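Local coordinates for protein gamma-glutamyltransferase 1 Threonine peptidase. MEROPS family T03 (Pseudomonas nitroreducens, PDB 7D9E) that transfers gamma-glutamyl groups from donor compounds to acceptors, a reaction used in theanine synthesis, and probably also hydrolyses the donors, at residues I74-L82 and Y89-A97. Numbering follows the deposited sequence.
With DON (6-diazenyl-5-oxo-L-norleucine), chain D.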
# COMPACT_ATOMS: atom_id res chain seq x y z
N ILE A 74 -3.04 13.58 -3.25
CA ILE A 74 -2.26 14.51 -2.44
C ILE A 74 -2.80 14.64 -1.02
O ILE A 74 -2.13 15.25 -0.18
CB ILE A 74 -2.09 15.89 -3.10
CG1 ILE A 74 -3.44 16.57 -3.35
CG2 ILE A 74 -1.28 15.78 -4.39
CD1 ILE A 74 -3.31 18.02 -3.80
N GLY A 75 -3.97 14.09 -0.73
CA GLY A 75 -4.55 14.15 0.59
C GLY A 75 -4.35 12.94 1.47
O GLY A 75 -5.00 12.84 2.52
N GLY A 76 -3.47 12.02 1.10
CA GLY A 76 -3.20 10.81 1.87
C GLY A 76 -1.71 10.70 2.18
O GLY A 76 -1.04 11.68 2.53
N GLY A 77 -1.21 9.47 2.09
CA GLY A 77 0.18 9.24 2.43
C GLY A 77 0.65 7.93 1.84
O GLY A 77 -0.10 7.25 1.13
N GLY A 78 1.89 7.55 2.15
CA GLY A 78 2.43 6.34 1.56
C GLY A 78 3.89 6.15 1.89
O GLY A 78 4.44 6.78 2.81
N PHE A 79 4.48 5.19 1.16
CA PHE A 79 5.84 4.73 1.40
C PHE A 79 6.52 4.58 0.05
O PHE A 79 5.91 4.10 -0.92
CB PHE A 79 5.87 3.35 2.03
CG PHE A 79 5.24 3.24 3.39
CD1 PHE A 79 5.53 4.14 4.39
CD2 PHE A 79 4.39 2.19 3.68
CE1 PHE A 79 4.95 4.02 5.65
CE2 PHE A 79 3.82 2.06 4.94
CZ PHE A 79 4.11 2.99 5.93
N MET A 80 7.82 4.89 -0.00
CA MET A 80 8.62 4.71 -1.22
C MET A 80 9.87 3.93 -0.86
O MET A 80 10.61 4.32 0.05
CB MET A 80 8.92 6.05 -1.86
CG MET A 80 9.45 6.02 -3.29
SD MET A 80 10.19 7.58 -3.80
CE MET A 80 8.75 8.61 -3.89
N THR A 81 10.09 2.82 -1.55
CA THR A 81 11.34 2.09 -1.46
C THR A 81 12.14 2.39 -2.71
O THR A 81 11.59 2.38 -3.81
CB THR A 81 11.07 0.59 -1.33
OG1 THR A 81 10.26 0.39 -0.15
CG2 THR A 81 12.36 -0.21 -1.19
N LEU A 82 13.42 2.69 -2.53
CA LEU A 82 14.26 3.12 -3.63
C LEU A 82 15.56 2.34 -3.66
O LEU A 82 16.07 1.90 -2.63
CB LEU A 82 14.64 4.62 -3.50
CG LEU A 82 13.52 5.66 -3.38
CD1 LEU A 82 13.12 5.90 -1.95
CD2 LEU A 82 13.97 6.97 -4.03
N TYR A 89 17.10 2.70 -0.09
CA TYR A 89 16.55 3.76 0.72
C TYR A 89 15.07 3.52 0.95
O TYR A 89 14.42 2.82 0.18
CB TYR A 89 16.68 5.14 0.05
CG TYR A 89 18.08 5.56 -0.25
CD1 TYR A 89 18.69 5.26 -1.47
CD2 TYR A 89 18.80 6.31 0.67
CE1 TYR A 89 19.97 5.66 -1.74
CE2 TYR A 89 20.08 6.71 0.40
CZ TYR A 89 20.66 6.40 -0.81
OH TYR A 89 21.95 6.81 -1.07
N PHE A 90 14.55 4.12 2.02
CA PHE A 90 13.14 4.03 2.32
C PHE A 90 12.64 5.38 2.83
O PHE A 90 13.23 5.95 3.76
CB PHE A 90 12.83 2.96 3.36
CG PHE A 90 11.35 2.80 3.61
CD1 PHE A 90 10.56 2.05 2.76
CD2 PHE A 90 10.75 3.40 4.69
CE1 PHE A 90 9.21 1.90 2.98
CE2 PHE A 90 9.40 3.26 4.91
CZ PHE A 90 8.62 2.54 4.08
N LEU A 91 11.54 5.86 2.26
CA LEU A 91 10.95 7.13 2.64
C LEU A 91 9.54 6.90 3.16
O LEU A 91 8.67 6.40 2.43
CB LEU A 91 10.97 8.13 1.48
CG LEU A 91 10.36 9.50 1.77
CD1 LEU A 91 11.16 10.19 2.86
CD2 LEU A 91 10.34 10.36 0.52
N ASP A 92 9.30 7.32 4.40
CA ASP A 92 8.02 7.16 5.07
C ASP A 92 7.31 8.49 5.02
O ASP A 92 7.74 9.46 5.65
CB ASP A 92 8.33 6.69 6.49
CG ASP A 92 7.12 6.74 7.44
OD1 ASP A 92 6.07 7.32 7.11
OD2 ASP A 92 7.25 6.14 8.53
N TYR A 93 6.24 8.56 4.22
CA TYR A 93 5.37 9.74 4.16
C TYR A 93 3.94 9.34 4.53
O TYR A 93 2.95 9.81 3.98
CB TYR A 93 5.53 10.50 2.84
CG TYR A 93 5.21 9.75 1.58
CD1 TYR A 93 6.17 9.04 0.89
CD2 TYR A 93 3.94 9.81 1.04
CE1 TYR A 93 5.85 8.36 -0.27
CE2 TYR A 93 3.62 9.16 -0.13
CZ TYR A 93 4.59 8.45 -0.79
OH TYR A 93 4.27 7.77 -1.96
N ARG A 94 3.86 8.48 5.54
CA ARG A 94 2.61 8.06 6.13
C ARG A 94 1.99 9.20 6.93
O ARG A 94 2.68 10.02 7.53
CB ARG A 94 2.92 6.88 7.08
CG ARG A 94 1.77 6.21 7.82
CD ARG A 94 0.80 5.54 6.94
NE ARG A 94 0.08 4.47 7.66
CZ ARG A 94 -0.90 3.76 7.10
NH1 ARG A 94 -1.23 4.02 5.86
NH2 ARG A 94 -1.54 2.83 7.79
N GLU A 95 0.66 9.25 6.91
CA GLU A 95 -0.01 10.27 7.70
C GLU A 95 0.26 10.09 9.18
O GLU A 95 0.56 9.00 9.67
CB GLU A 95 -1.51 10.17 7.48
CG GLU A 95 -1.96 10.40 6.06
CD GLU A 95 -2.23 9.09 5.34
OE1 GLU A 95 -1.38 8.18 5.43
OE2 GLU A 95 -3.32 8.95 4.71
N ILE A 96 0.08 11.18 9.93
CA ILE A 96 0.19 11.18 11.38
C ILE A 96 -1.15 11.59 11.98
O ILE A 96 -1.91 12.36 11.39
CB ILE A 96 1.33 12.07 11.95
CG1 ILE A 96 1.18 13.50 11.49
CG2 ILE A 96 2.71 11.53 11.52
CD1 ILE A 96 2.26 14.41 12.04
N ALA A 97 -1.43 11.08 13.18
CA ALA A 97 -2.63 11.52 13.88
C ALA A 97 -2.53 13.00 14.22
O ALA A 97 -1.46 13.47 14.64
CB ALA A 97 -2.81 10.75 15.19
O DON D . -1.99 1.28 4.96
C DON D . -2.73 0.17 4.85
OXT DON D . -2.22 -0.92 5.13
CA DON D . -4.10 0.45 4.26
N DON D . -4.62 1.72 4.72
CB DON D . -3.85 0.27 2.75
C1E DON D . -5.04 0.68 1.93
C1D DON D . -4.81 0.21 0.52
O1J DON D . -3.76 -0.37 0.18
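The ring of Tyr93 lies flat over the Gly78-Phe79 peptide, with no side chain on Gly78 between them. Gly78 O stands 3.3 Å above the centre of the ring, Phe79 N sits toward the rim of the same face, and Gly78 CA makes a CH-pi contact. A chi1 of 61°, with CG between the backbone N and the carbonyl carbon, folds the ring back across the neighbouring strand, where CE1 also reaches Met80 CB. On the other face of the sheet, Phe90 CZ presses against Phe79 CD1 at 3.5 Å, the two ring planes inclined at 41°. Thr81 OG1 meets the Phe90 ring at its edge, while its hydrogen bond goes to Pro76 O of the other chain. These side chains are carried by an antiparallel beta hairpin, strands 77-84 and 87-93, within the Ntn-hydrolase fold of the family. Met80 and Leu91 form a hydrogen-bonded pair, Leu91 N to Met80 O being 2.8 Å and nearly straight (169°); Leu82 and Tyr89 form another. Strand 77-82 also pairs with a strand of the other chain, so the sheet crosses the subunit interface. Opposite Phe79 in the ladder, Asp92 turns its OD1 to Arg94 N, 2.9 Å away, and closes an Asx turn. Arg69 of the other chain bridges to the same OD1 and Arg250 to OD2, while OD1 lies at the edge of the Phe79 ring. Arg94 CB packs 3.8 Å from Phe79 CE1, and its guanidinium reaches the ligand carboxylate: Arg94 NH1 lies 3.0 Å from DON O in a weak, bent hydrogen bond, and NH2 adds a longer weak one. Asp43 and Glu40 of the other chain form salt bridges with this guanidinium and also bind DON, joining both chains around its amino-acid end.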